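Long-range contacts in farnesyl pyrophosphate synthetase (Staphylococcus aureus, PDB 5H9D), which probably builds heptaprenyl diphosphate by adding isopentenyl units to an allylic diphosphate primer, with magnesium as cofactor: residues E14-K19 and T64-V69; L33-S38 and D89-K94; N160-I165 and I201-Q206; K168-I173 and I197-G202. One frame throughout, in Å; residues are numbered along the deposited sequence.

Contact 1. Residues E14-K19 and T64-V69; sequences EQRLEK and TYQVAV
Leu17 and Val69 mark the closest backbone approach of two helix segments, their CA atoms 5.8 Å apart. The segment axes come within 9.5 Å and cross at -62°. This helix-helix packing belongs to the all-helical prenyl synthase fold. It sets helix 6-20, near the N-terminus, across the start of helix 62-85. No hydrogen bond joins the two segments directly. Val69 provides the apolar centre. Val69 CG2 faces Arg16 CB at 3.4 Å, at the root of the arginine side chain. Val69 CG1 meets Leu17 CD2 at 4.0 Å, and the two side chains pass side by side, running opposite ways. Leu17 CD2 also rests near the carbonyl oxygen of Val69.

Arg16 then runs outward past Gln66 and Tyr65. Arg16 CD lies 3.9 Å from Gln66 NE2, a packing contact, and the two side chains meet at about a right angle. The bend at chi3 (-86°) turns the guanidinium toward Tyr65. There it makes a cation-pi contact, with Arg16 CZ 4.8 Å from the centroid of the Tyr65 ring and over its face. The two planes are tilted by 32°. Polar ends find partners nearby: Arg16 NH1 forms a salt bridge with Glu62, Gln66 NE2 hydrogen-bonds to Glu62, and Tyr65 OH hydrogen-bonds to Glu9. Within the cation-pi pair, the nearest atoms are Arg16 NH1 and Tyr65 CD2, 4.0 Å apart.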
loop_
_atom_site.group_PDB
_atom_site.type_symbol
_atom_site.label_atom_id
_atom_site.label_comp_id
_atom_site.label_asym_id
_atom_site.label_seq_id
_atom_site.Cartn_x
_atom_site.Cartn_y
_atom_site.Cartn_z
ATOM N N GLU A 14 1.815 -17.869 7.386
ATOM C CA GLU A 14 3.219 -17.472 7.278
ATOM C C GLU A 14 4.006 -18.322 6.273
ATOM O O GLU A 14 4.965 -17.862 5.662
ATOM C CB GLU A 14 3.875 -17.592 8.660
ATOM C CG GLU A 14 5.201 -16.891 8.790
ATOM C CD GLU A 14 5.040 -15.389 8.716
ATOM O OE1 GLU A 14 6.060 -14.671 8.826
ATOM O OE2 GLU A 14 3.882 -14.934 8.554
ATOM N N GLN A 15 3.605 -19.583 6.145
ATOM C CA GLN A 15 4.242 -20.535 5.243
ATOM C C GLN A 15 3.811 -20.297 3.811
ATOM O O GLN A 15 4.567 -20.554 2.884
ATOM C CB GLN A 15 3.900 -21.941 5.692
ATOM C CG GLN A 15 4.848 -22.419 6.751
ATOM C CD GLN A 15 4.342 -23.618 7.507
ATOM O OE1 GLN A 15 3.631 -24.469 6.969
ATOM N NE2 GLN A 15 4.723 -23.706 8.773
ATOM N N ARG A 16 2.592 -19.783 3.661
ATOM C CA ARG A 16 1.993 -19.429 2.389
ATOM C C ARG A 16 2.624 -18.096 1.957
ATOM O O ARG A 16 2.740 -17.806 0.761
ATOM C CB ARG A 16 0.481 -19.283 2.566
ATOM C CG ARG A 16 -0.355 -20.320 1.819
ATOM C CD ARG A 16 -1.701 -20.653 2.479
ATOM N NE ARG A 16 -1.478 -21.702 3.466
ATOM C CZ ARG A 16 -2.210 -22.807 3.595
ATOM N NH1 ARG A 16 -3.244 -23.018 2.791
ATOM N NH2 ARG A 16 -1.883 -23.712 4.512
ATOM N N LEU A 17 3.036 -17.287 2.932
ATOM C CA LEU A 17 3.696 -16.025 2.631
ATOM C C LEU A 17 5.113 -16.297 2.171
ATOM O O LEU A 17 5.613 -15.634 1.266
ATOM C CB LEU A 17 3.761 -15.124 3.848
ATOM C CG LEU A 17 2.583 -14.175 4.029
ATOM C CD1 LEU A 17 2.679 -13.584 5.431
ATOM C CD2 LEU A 17 2.579 -13.097 2.944
ATOM N N GLU A 18 5.764 -17.264 2.805
ATOM C CA GLU A 18 7.121 -17.628 2.443
ATOM C C GLU A 18 7.206 -18.161 1.006
ATOM O O GLU A 18 8.192 -17.900 0.297
ATOM C CB GLU A 18 7.664 -18.663 3.427
ATOM C CG GLU A 18 8.167 -18.057 4.727
ATOM C CD GLU A 18 8.425 -19.099 5.807
ATOM O OE1 GLU A 18 8.655 -20.280 5.480
ATOM O OE2 GLU A 18 8.401 -18.723 6.993
ATOM N N LYS A 19 6.197 -18.910 0.565
ATOM C CA LYS A 19 6.263 -19.379 -0.811
ATOM C C LYS A 19 6.000 -18.207 -1.773
ATOM O O LYS A 19 6.749 -17.998 -2.731
ATOM C CB LYS A 19 5.239 -20.470 -1.087
ATOM C CG LYS A 19 5.350 -21.020 -2.502
ATOM C CD LYS A 19 4.067 -21.712 -2.930
ATOM C CE LYS A 19 4.144 -22.238 -4.364
ATOM N NZ LYS A 19 2.933 -23.036 -4.697
ATOM N N THR A 64 -9.845 -18.213 2.388
ATOM C CA THR A 64 -9.659 -17.233 3.452
ATOM C C THR A 64 -8.177 -17.108 3.796
ATOM O O THR A 64 -7.724 -16.042 4.180
ATOM C CB THR A 64 -10.499 -17.556 4.731
ATOM O OG1 THR A 64 -9.951 -18.700 5.379
ATOM C CG2 THR A 64 -11.949 -17.869 4.395
ATOM N N TYR A 65 -7.414 -18.183 3.639
ATOM C CA TYR A 65 -5.983 -18.111 3.894
ATOM C C TYR A 65 -5.353 -17.276 2.814
ATOM O O TYR A 65 -4.324 -16.637 3.050
ATOM C CB TYR A 65 -5.333 -19.471 3.826
ATOM C CG TYR A 65 -5.559 -20.310 5.030
ATOM C CD1 TYR A 65 -5.080 -19.919 6.274
ATOM C CD2 TYR A 65 -6.281 -21.486 4.939
ATOM C CE1 TYR A 65 -5.324 -20.676 7.403
ATOM C CE2 TYR A 65 -6.534 -22.257 6.073
ATOM C CZ TYR A 65 -6.060 -21.841 7.295
ATOM O OH TYR A 65 -6.369 -22.581 8.406
ATOM N N GLN A 66 -5.943 -17.303 1.615
ATOM C CA GLN A 66 -5.389 -16.535 0.521
ATOM C C GLN A 66 -5.639 -15.035 0.715
ATOM O O GLN A 66 -4.808 -14.199 0.340
ATOM C CB GLN A 66 -5.954 -17.011 -0.820
ATOM C CG GLN A 66 -5.506 -18.417 -1.273
ATOM C CD GLN A 66 -3.997 -18.549 -1.459
ATOM O OE1 GLN A 66 -3.369 -17.730 -2.128
ATOM N NE2 GLN A 66 -3.414 -19.595 -0.874
ATOM N N VAL A 67 -6.763 -14.668 1.315
ATOM C CA VAL A 67 -6.997 -13.244 1.514
ATOM C C VAL A 67 -6.075 -12.769 2.638
ATOM O O VAL A 67 -5.588 -11.646 2.645
ATOM C CB VAL A 67 -8.494 -12.949 1.830
ATOM C CG1 VAL A 67 -8.716 -11.456 1.956
ATOM C CG2 VAL A 67 -9.347 -13.470 0.702
ATOM N N ALA A 68 -5.818 -13.659 3.571
ATOM C CA ALA A 68 -4.917 -13.364 4.682
ATOM C C ALA A 68 -3.494 -13.089 4.145
ATOM O O ALA A 68 -2.864 -12.103 4.539
ATOM C CB ALA A 68 -4.925 -14.542 5.683
ATOM N N VAL A 69 -3.013 -13.959 3.241
ATOM C CA VAL A 69 -1.705 -13.821 2.604
ATOM C C VAL A 69 -1.672 -12.499 1.811
ATOM O O VAL A 69 -0.704 -11.749 1.865
ATOM C CB VAL A 69 -1.421 -15.042 1.665
ATOM C CG1 VAL A 69 -0.304 -14.736 0.727
ATOM C CG2 VAL A 69 -1.025 -16.265 2.490
#

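Contact 2. Residues L33-S38 and D89-K94; sequences LHLLSS and DKRRGK. With PO4 (phosphate ion), chain H.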
loop_
_atom_site.group_PDB
_atom_site.type_symbol
_atom_site.label_atom_id
_atom_site.label_comp_id
_atom_site.label_asym_id
_atom_site.label_seq_id
_atom_site.Cartn_x
_atom_site.Cartn_y
_atom_site.Cartn_z
ATOM N N LEU A 33 12.031 -11.576 2.128
ATOM C CA LEU A 33 12.270 -12.509 3.231
ATOM C C LEU A 33 12.943 -11.806 4.423
ATOM O O LEU A 33 12.653 -12.099 5.592
ATOM C CB LEU A 33 13.134 -13.661 2.762
ATOM C CG LEU A 33 13.403 -14.682 3.861
ATOM C CD1 LEU A 33 12.084 -15.308 4.379
ATOM C CD2 LEU A 33 14.329 -15.731 3.324
ATOM N N HIS A 34 13.843 -10.877 4.132
ATOM C CA HIS A 34 14.485 -10.126 5.193
ATOM C C HIS A 34 13.383 -9.480 6.045
ATOM O O HIS A 34 13.342 -9.675 7.250
ATOM C CB HIS A 34 15.375 -9.039 4.605
ATOM C CG HIS A 34 16.005 -8.152 5.628
ATOM N ND1 HIS A 34 16.702 -8.645 6.710
ATOM C CD2 HIS A 34 16.077 -6.803 5.712
ATOM C CE1 HIS A 34 17.176 -7.632 7.416
ATOM N NE2 HIS A 34 16.810 -6.503 6.832
ATOM N N LEU A 35 12.494 -8.718 5.400
ATOM C CA LEU A 35 11.376 -8.057 6.074
ATOM C C LEU A 35 10.403 -9.048 6.701
ATOM O O LEU A 35 10.022 -8.920 7.861
ATOM C CB LEU A 35 10.612 -7.191 5.085
ATOM C CG LEU A 35 9.379 -6.428 5.589
ATOM C CD1 LEU A 35 9.794 -5.386 6.631
ATOM C CD2 LEU A 35 8.686 -5.746 4.419
ATOM N N LEU A 36 9.997 -10.050 5.933
ATOM C CA LEU A 36 9.054 -11.037 6.432
ATOM C C LEU A 36 9.476 -11.738 7.728
ATOM O O LEU A 36 8.682 -11.917 8.644
ATOM C CB LEU A 36 8.796 -12.082 5.347
ATOM C CG LEU A 36 7.752 -13.090 5.789
ATOM C CD1 LEU A 36 6.424 -12.375 5.821
ATOM C CD2 LEU A 36 7.727 -14.284 4.873
ATOM N N SER A 37 10.737 -12.132 7.782
ATOM C CA SER A 37 11.312 -12.841 8.924
ATOM C C SER A 37 11.821 -11.998 10.094
ATOM O O SER A 37 12.062 -12.550 11.160
ATOM C CB SER A 37 12.462 -13.711 8.435
ATOM O OG SER A 37 13.395 -12.883 7.751
ATOM N N SER A 38 12.031 -10.699 9.904
ATOM C CA SER A 38 12.500 -9.874 11.007
ATOM C C SER A 38 11.258 -9.715 11.860
ATOM O O SER A 38 11.299 -9.250 12.994
ATOM C CB SER A 38 13.085 -8.527 10.520
ATOM O OG SER A 38 12.168 -7.730 9.798
ATOM N N ASP A 89 15.625 4.178 9.414
ATOM C CA ASP A 89 16.846 3.385 9.575
ATOM C C ASP A 89 16.621 1.881 9.804
ATOM O O ASP A 89 17.193 1.026 9.109
ATOM C CB ASP A 89 17.644 3.956 10.766
ATOM C CG ASP A 89 16.759 4.172 12.012
ATOM O OD1 ASP A 89 17.169 3.786 13.138
ATOM O OD2 ASP A 89 15.641 4.728 11.854
ATOM N N LYS A 90 15.782 1.575 10.789
ATOM C CA LYS A 90 15.527 0.204 11.152
ATOM C C LYS A 90 14.037 -0.127 11.131
ATOM O O LYS A 90 13.197 0.687 11.477
ATOM C CB LYS A 90 16.131 -0.046 12.544
ATOM C CG LYS A 90 17.525 0.594 12.747
ATOM C CD LYS A 90 18.690 -0.405 12.598
ATOM C CE LYS A 90 18.771 -1.430 13.776
ATOM N NZ LYS A 90 19.495 -2.732 13.434
ATOM N N ARG A 91 13.726 -1.347 10.718
ATOM C CA ARG A 91 12.364 -1.831 10.642
ATOM C C ARG A 91 12.383 -3.179 11.311
ATOM O O ARG A 91 13.212 -4.023 10.989
ATOM C CB ARG A 91 11.928 -1.994 9.172
ATOM C CG ARG A 91 10.557 -2.643 8.992
ATOM C CD ARG A 91 9.557 -1.643 8.478
ATOM N NE ARG A 91 8.536 -1.338 9.470
ATOM C CZ ARG A 91 7.788 -0.236 9.468
ATOM N NH1 ARG A 91 7.948 0.679 8.516
ATOM N NH2 ARG A 91 6.862 -0.062 10.406
ATOM N N ARG A 92 11.465 -3.388 12.241
ATOM C CA ARG A 92 11.389 -4.659 12.960
ATOM C C ARG A 92 12.722 -5.093 13.586
ATOM O O ARG A 92 12.950 -6.280 13.798
ATOM C CB ARG A 92 10.835 -5.761 12.024
ATOM C CG ARG A 92 9.355 -5.594 11.667
ATOM C CD ARG A 92 8.911 -6.529 10.563
ATOM N NE ARG A 92 7.500 -6.297 10.226
ATOM C CZ ARG A 92 6.809 -6.929 9.270
ATOM N NH1 ARG A 92 7.352 -7.868 8.495
ATOM N NH2 ARG A 92 5.544 -6.612 9.078
ATOM N N GLY A 93 13.600 -4.133 13.878
ATOM C CA GLY A 93 14.876 -4.460 14.498
ATOM C C GLY A 93 16.067 -4.683 13.573
ATOM O O GLY A 93 17.205 -4.851 14.040
ATOM N N LYS A 94 15.828 -4.700 12.263
ATOM C CA LYS A 94 16.914 -4.890 11.315
ATOM C C LYS A 94 16.860 -3.732 10.317
ATOM O O LYS A 94 15.954 -2.900 10.373
ATOM C CB LYS A 94 16.764 -6.231 10.605
ATOM C CG LYS A 94 16.353 -7.371 11.540
ATOM C CD LYS A 94 17.395 -7.677 12.607
ATOM C CE LYS A 94 18.636 -8.371 12.006
ATOM N NZ LYS A 94 19.516 -7.458 11.151
HETATM P P PO4 H . 22.049 -7.673 8.568
HETATM O O1 PO4 H . 21.738 -9.124 8.506
HETATM O O2 PO4 H . 23.208 -7.375 7.687
HETATM O O3 PO4 H . 20.868 -6.895 8.114
HETATM O O4 PO4 H . 22.381 -7.297 9.966
#
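Arg92 lays its guanidinium beside the helix carrying Leu35. Leu35 CD1 covers one face of the group. The carbonyl oxygen of Leu35 lies at its edge, in its plane, and Leu36 CA is near the same plane. Arg92 NH1 donates to Leu35 O at 2.9 Å, with an N-H...O angle of 149°. The donor stands above the carbonyl plane. Ser38 OG reaches Leu35 O from the opposite face, at 3.1 Å, so two side-chain donors hold this oxygen. The Arg92 chain is extended from CG to NE, which carries the guanidinium back along the helix past Ser38. On the way Arg92 CB passes 3.3 Å from Ser38 OG.

The imidazole of His34 meets Lys94 obliquely, its CE1 3.5 Å from Lys94 CB. Its NE2 bonds to the backbone O of Leu95. Lys94 NZ makes weak hydrogen bonds to a phosphate ion, probably from the crystallisation liquor, the shorter 3.1 Å to O4. Leu35 CD1 also touches Arg91 CG at 3.7 Å.

Arg91 to Lys94 form a type I' turn, the tip of a two-stranded antiparallel hairpin. The Arg-Arg-Gly sequence here is the one that follows the first aspartate-rich motif in this family, and Arg91 NH1 forms a salt bridge with Asp83 of that motif. The hairpin lies against the C-terminal part of helix 26-38, while helix 62-85 packs on Leu35, Leu36 and both arginines.

Contact 3. Residues N160-I165 and I201-Q206; sequences NYLRRI and IGMSFQ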
loop_
_atom_site.group_PDB
_atom_site.type_symbol
_atom_site.label_atom_id
_atom_site.label_comp_id
_atom_site.label_asym_id
_atom_site.label_seq_id
_atom_site.Cartn_x
_atom_site.Cartn_y
_atom_site.Cartn_z
ATOM N N ASN A 160 -10.125 16.066 12.154
ATOM C CA ASN A 160 -9.303 15.836 10.977
ATOM C C ASN A 160 -8.148 14.837 11.235
ATOM O O ASN A 160 -7.644 14.203 10.304
ATOM C CB ASN A 160 -8.781 17.189 10.481
ATOM C CG ASN A 160 -8.067 17.093 9.150
ATOM O OD1 ASN A 160 -8.688 16.829 8.102
ATOM N ND2 ASN A 160 -6.746 17.314 9.177
ATOM N N TYR A 161 -7.726 14.706 12.492
ATOM C CA TYR A 161 -6.662 13.761 12.823
ATOM C C TYR A 161 -7.268 12.371 12.768
ATOM O O TYR A 161 -6.619 11.432 12.343
ATOM C CB TYR A 161 -6.066 14.052 14.212
ATOM C CG TYR A 161 -5.484 12.836 14.893
ATOM C CD1 TYR A 161 -6.330 11.902 15.519
ATOM C CD2 TYR A 161 -4.118 12.550 14.827
ATOM C CE1 TYR A 161 -5.850 10.729 16.037
ATOM C CE2 TYR A 161 -3.609 11.359 15.350
ATOM C CZ TYR A 161 -4.493 10.447 15.948
ATOM O OH TYR A 161 -4.068 9.213 16.408
ATOM N N LEU A 162 -8.525 12.252 13.190
ATOM C CA LEU A 162 -9.244 10.967 13.181
ATOM C C LEU A 162 -9.478 10.436 11.756
ATOM O O LEU A 162 -9.396 9.227 11.482
ATOM C CB LEU A 162 -10.605 11.125 13.859
ATOM C CG LEU A 162 -10.583 11.369 15.363
ATOM C CD1 LEU A 162 -12.002 11.347 15.832
ATOM C CD2 LEU A 162 -9.754 10.317 16.103
ATOM N N ARG A 163 -9.792 11.362 10.858
ATOM C CA ARG A 163 -10.056 11.034 9.473
ATOM C C ARG A 163 -8.744 10.526 8.862
ATOM O O ARG A 163 -8.738 9.678 7.958
ATOM C CB ARG A 163 -10.596 12.305 8.787
ATOM C CG ARG A 163 -11.148 12.157 7.381
ATOM C CD ARG A 163 -12.287 13.153 7.146
ATOM N NE ARG A 163 -11.975 14.471 7.685
ATOM C CZ ARG A 163 -12.883 15.426 7.902
ATOM N NH1 ARG A 163 -14.163 15.202 7.614
ATOM N NH2 ARG A 163 -12.520 16.595 8.434
ATOM N N ARG A 164 -7.635 11.019 9.415
ATOM C CA ARG A 164 -6.288 10.675 8.970
ATOM C C ARG A 164 -5.839 9.314 9.468
ATOM O O ARG A 164 -5.082 8.635 8.771
ATOM C CB ARG A 164 -5.273 11.751 9.418
ATOM C CG ARG A 164 -3.881 11.704 8.733
ATOM C CD ARG A 164 -3.067 13.015 8.937
ATOM N NE ARG A 164 -2.450 13.075 10.266
ATOM C CZ ARG A 164 -2.474 14.137 11.076
ATOM N NH1 ARG A 164 -3.079 15.262 10.703
ATOM N NH2 ARG A 164 -1.927 14.065 12.281
ATOM N N ILE A 165 -6.264 8.899 10.659
ATOM C CA ILE A 165 -5.835 7.585 11.125
ATOM C C ILE A 165 -6.818 6.527 10.657
ATOM O O ILE A 165 -6.588 5.325 10.776
ATOM C CB ILE A 165 -5.651 7.523 12.663
ATOM C CG1 ILE A 165 -6.966 7.743 13.368
ATOM C CG2 ILE A 165 -4.610 8.549 13.095
ATOM C CD1 ILE A 165 -6.849 7.506 14.807
ATOM N N ILE A 201 -11.322 -1.335 16.182
ATOM C CA ILE A 201 -10.060 -1.856 16.676
ATOM C C ILE A 201 -8.938 -1.081 16.016
ATOM O O ILE A 201 -7.988 -0.693 16.679
ATOM C CB ILE A 201 -9.921 -3.359 16.361
ATOM C CG1 ILE A 201 -10.514 -4.159 17.523
ATOM C CG2 ILE A 201 -8.424 -3.730 16.049
ATOM C CD1 ILE A 201 -11.384 -5.275 17.069
ATOM N N GLY A 202 -9.071 -0.852 14.708
ATOM C CA GLY A 202 -8.081 -0.105 13.949
ATOM C C GLY A 202 -7.878 1.323 14.426
ATOM O O GLY A 202 -6.753 1.806 14.436
ATOM N N MET A 203 -8.950 2.016 14.800
ATOM C CA MET A 203 -8.836 3.391 15.298
ATOM C C MET A 203 -8.096 3.367 16.630
ATOM O O MET A 203 -7.163 4.149 16.857
ATOM C CB MET A 203 -10.226 4.025 15.488
ATOM C CG MET A 203 -11.026 4.192 14.181
ATOM S SD MET A 203 -10.361 5.447 13.092
ATOM C CE MET A 203 -10.448 6.911 14.139
ATOM N N SER A 204 -8.500 2.455 17.505
ATOM C CA SER A 204 -7.846 2.317 18.794
ATOM C C SER A 204 -6.363 1.963 18.625
ATOM O O SER A 204 -5.488 2.487 19.324
ATOM C CB SER A 204 -8.521 1.224 19.593
ATOM O OG SER A 204 -7.595 0.676 20.511
ATOM N N PHE A 205 -6.110 1.055 17.687
ATOM C CA PHE A 205 -4.790 0.576 17.360
ATOM C C PHE A 205 -3.837 1.752 17.188
ATOM O O PHE A 205 -2.872 1.902 17.945
ATOM C CB PHE A 205 -4.883 -0.230 16.060
ATOM C CG PHE A 205 -3.600 -0.953 15.680
ATOM C CD1 PHE A 205 -2.996 -1.847 16.553
ATOM C CD2 PHE A 205 -3.030 -0.775 14.427
ATOM C CE1 PHE A 205 -1.854 -2.548 16.174
ATOM C CE2 PHE A 205 -1.900 -1.474 14.050
ATOM C CZ PHE A 205 -1.314 -2.357 14.917
ATOM N N GLN A 206 -4.123 2.581 16.182
ATOM C CA GLN A 206 -3.320 3.753 15.850
ATOM C C GLN A 206 -3.206 4.766 16.985
ATOM O O GLN A 206 -2.138 5.330 17.210
ATOM C CB GLN A 206 -3.895 4.455 14.600
ATOM C CG GLN A 206 -3.008 5.584 14.042
ATOM C CD GLN A 206 -1.575 5.092 13.730
ATOM O OE1 GLN A 206 -1.375 4.255 12.840
ATOM N NE2 GLN A 206 -0.584 5.605 14.484
#
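Ile165 and Met203 lead the apolar contacts. Met203 is bent at chi2 and chi3, and this fold of the chain turns its methyl toward the helix carrying Leu162 and Ile165. Met203 CE lies 3.7 Å from Ile165 CG1. Met203 CE also sits 4.0 Å from Leu162 CD2 and close to Leu162 O, so this one methyl bridges two residues a turn apart on the same helix. Met203 meets both Leu162 and Ile165 at about a right angle. Ile165 CG2 packs against the aliphatic part of Gln206, 3.5 Å from Gln206 CG.

Polar groups make no hydrogen bond between the segments, yet their ends are satisfied close by. Gln206 has CG anti to the backbone N (chi1 -172°) and a bend at chi2. CG stays on Ile165 while OE1 hydrogen-bonds to Thr169 OG1. Tyr161 OH bonds to Asp210, and Gln206 NE2 makes a weak bond to the same aspartate.

The backbones stay well apart. The segment axes approach to 10.3 Å and cross at 109°, with Ile165 and Gln206 nearest, CA to CA 6.6 Å. Tyr287 of helix 276-296 packs on Leu162 and Met203.

Gln206 and Asp210 belong to the Phe-Gln-x-x-Asp-Asp sequence, the second aspartate-rich motif of prenyl synthases. In relatives this motif binds magnesium. The contact therefore packs the start of helix 158-183 against the turns that lead into and begin that motif.

Contact 4. Residues K168-I173 and I197-G202; sequences KTALLI and IGHYIG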
loop_
_atom_site.group_PDB
_atom_site.type_symbol
_atom_site.label_atom_id
_atom_site.label_comp_id
_atom_site.label_asym_id
_atom_site.label_seq_id
_atom_site.Cartn_x
_atom_site.Cartn_y
_atom_site.Cartn_z
ATOM N N LYS A 168 -5.202 5.962 6.974
ATOM C CA LYS A 168 -3.870 5.445 7.251
ATOM C C LYS A 168 -3.778 4.060 7.911
ATOM O O LYS A 168 -2.907 3.273 7.536
ATOM C CB LYS A 168 -3.120 6.487 8.100
ATOM C CG LYS A 168 -1.853 6.042 8.847
ATOM C CD LYS A 168 -1.342 7.218 9.711
ATOM C CE LYS A 168 -0.442 6.811 10.890
ATOM N NZ LYS A 168 0.962 6.395 10.529
ATOM N N THR A 169 -4.668 3.730 8.848
ATOM C CA THR A 169 -4.557 2.452 9.553
ATOM C C THR A 169 -5.815 1.624 9.762
ATOM O O THR A 169 -5.811 0.411 9.557
ATOM C CB THR A 169 -3.934 2.677 10.945
ATOM O OG1 THR A 169 -2.696 3.369 10.794
ATOM C CG2 THR A 169 -3.674 1.380 11.646
ATOM N N ALA A 170 -6.879 2.268 10.214
ATOM C CA ALA A 170 -8.143 1.593 10.486
ATOM C C ALA A 170 -8.755 0.879 9.266
ATOM O O ALA A 170 -9.262 -0.247 9.362
ATOM C CB ALA A 170 -9.136 2.606 11.059
ATOM N N LEU A 171 -8.673 1.551 8.124
ATOM C CA LEU A 171 -9.219 1.072 6.861
ATOM C C LEU A 171 -8.799 -0.313 6.419
ATOM O O LEU A 171 -9.586 -1.027 5.829
ATOM C CB LEU A 171 -8.876 2.076 5.778
ATOM C CG LEU A 171 -9.921 2.313 4.714
ATOM C CD1 LEU A 171 -11.288 2.280 5.352
ATOM C CD2 LEU A 171 -9.633 3.666 4.035
ATOM N N LEU A 172 -7.563 -0.705 6.692
ATOM C CA LEU A 172 -7.112 -2.031 6.287
ATOM C C LEU A 172 -7.437 -3.085 7.346
ATOM O O LEU A 172 -7.346 -4.281 7.088
ATOM C CB LEU A 172 -5.604 -2.019 5.988
ATOM C CG LEU A 172 -5.099 -3.005 4.918
ATOM C CD1 LEU A 172 -5.709 -2.662 3.546
ATOM C CD2 LEU A 172 -3.594 -2.928 4.840
ATOM N N ILE A 173 -7.794 -2.646 8.550
ATOM C CA ILE A 173 -8.155 -3.585 9.608
ATOM C C ILE A 173 -9.636 -3.870 9.358
ATOM O O ILE A 173 -10.136 -4.980 9.541
ATOM C CB ILE A 173 -7.964 -2.960 10.976
ATOM C CG1 ILE A 173 -6.530 -2.428 11.112
ATOM C CG2 ILE A 173 -8.212 -3.978 12.032
ATOM C CD1 ILE A 173 -5.457 -3.512 11.214
ATOM N N ILE A 197 -16.574 -3.743 13.884
ATOM C CA ILE A 197 -15.673 -4.193 14.952
ATOM C C ILE A 197 -14.225 -3.899 14.539
ATOM O O ILE A 197 -13.444 -3.293 15.294
ATOM C CB ILE A 197 -15.769 -5.705 15.195
ATOM C CG1 ILE A 197 -17.124 -6.056 15.812
ATOM C CG2 ILE A 197 -14.619 -6.152 16.096
ATOM C CD1 ILE A 197 -17.321 -7.506 16.053
ATOM N N GLY A 198 -13.887 -4.342 13.329
ATOM C CA GLY A 198 -12.555 -4.120 12.804
ATOM C C GLY A 198 -12.190 -2.649 12.694
ATOM O O GLY A 198 -11.082 -2.248 13.036
ATOM N N HIS A 199 -13.116 -1.831 12.204
ATOM C CA HIS A 199 -12.833 -0.417 12.089
ATOM C C HIS A 199 -12.519 0.213 13.442
ATOM O O HIS A 199 -11.588 1.009 13.527
ATOM C CB HIS A 199 -13.995 0.306 11.407
ATOM C CG HIS A 199 -13.952 1.793 11.558
ATOM N ND1 HIS A 199 -14.436 2.440 12.670
ATOM C CD2 HIS A 199 -13.426 2.752 10.771
ATOM C CE1 HIS A 199 -14.208 3.734 12.565
ATOM N NE2 HIS A 199 -13.595 3.947 11.419
ATOM N N TYR A 200 -13.279 -0.135 14.488
ATOM C CA TYR A 200 -13.023 0.411 15.846
ATOM C C TYR A 200 -11.680 -0.074 16.427
ATOM O O TYR A 200 -10.990 0.684 17.102
ATOM C CB TYR A 200 -14.141 0.055 16.863
ATOM C CG TYR A 200 -15.518 0.632 16.578
ATOM C CD1 TYR A 200 -15.664 1.877 15.968
ATOM C CD2 TYR A 200 -16.670 -0.053 16.956
ATOM C CE1 TYR A 200 -16.913 2.426 15.746
ATOM C CE2 TYR A 200 -17.925 0.487 16.746
ATOM C CZ TYR A 200 -18.042 1.735 16.139
ATOM O OH TYR A 200 -19.282 2.312 15.961
ATOM N N ILE A 201 -11.322 -1.335 16.182
ATOM C CA ILE A 201 -10.060 -1.856 16.676
ATOM C C ILE A 201 -8.938 -1.081 16.016
ATOM O O ILE A 201 -7.988 -0.693 16.679
ATOM C CB ILE A 201 -9.921 -3.359 16.361
ATOM C CG1 ILE A 201 -10.514 -4.159 17.523
ATOM C CG2 ILE A 201 -8.424 -3.730 16.049
ATOM C CD1 ILE A 201 -11.384 -5.275 17.069
ATOM N N GLY A 202 -9.071 -0.852 14.708
ATOM C CA GLY A 202 -8.081 -0.105 13.949
ATOM C C GLY A 202 -7.878 1.323 14.426
ATOM O O GLY A 202 -6.753 1.806 14.436
#
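Ala170 and Gly202 meet in a close, roughly antiparallel helix pairing at the buried heart of the all-helical fold. Helices 158-183 and 188-215, consecutive in the chain, form a helical hairpin here. The segment axes approach to 7.4 Å at 151°. The CA atoms of Ala170 and Gly202 are only 3.9 Å apart, and the next closest pair, Ile173 and Gly198, has CA atoms 5.5 Å apart.

Gly202 and Gly198 present bare backbone to the partner helix, which fits the short axis distance. Ala170 lays its methyl on the partner backbone: Ala170 CB is 3.8 Å from both Gly202 C and His199 O. The His199 ring lies obliquely beside that methyl.

Ile173 fills the next turn. With CG2 anti to the backbone N, its two branches divide the work. Ile173 CG2 reaches Gly198 O at 3.5 Å and Ile201 CG2 at 4.0 Å, while Ile173 CG1 stays near Gly202 CA, also at 4.0 Å. Val43 and Arg44 of helix 43-51 cover Ile173 from outside the pair. No hydrogen bond crosses between the segments.

Helix 158-183 widens into a pi-type turn at 168-170. This turn holds a Lys-Thr pair that in relatives lies beside the diphosphate site, probably so here. Across from it, Gly198 and Gly202 sit four residues apart, the GxxxG spacing of tightly packed helices.

Contacts 3 and 4 both join helix 158-183 to helix 188-215. Their centres are 8 Å apart, and they share Ile201 and Gly202. In contact 4 the backbones come into contact through glycine and alanine; in contact 3 they spread apart and longer side chains bridge them. Both lie deep in the fold and are almost wholly apolar across the interface. Contacts 1 and 2 lie farther out, their centres about 18 and 16 Å from the centre of the chain, and use arginines. Contact 1 is largely buried and uses a cation-pi pair; partly buried contact 2 uses a hydrogen bond to a helix carbonyl. These two touch through Leu36, which packs on Glu14, Leu17 and Glu18.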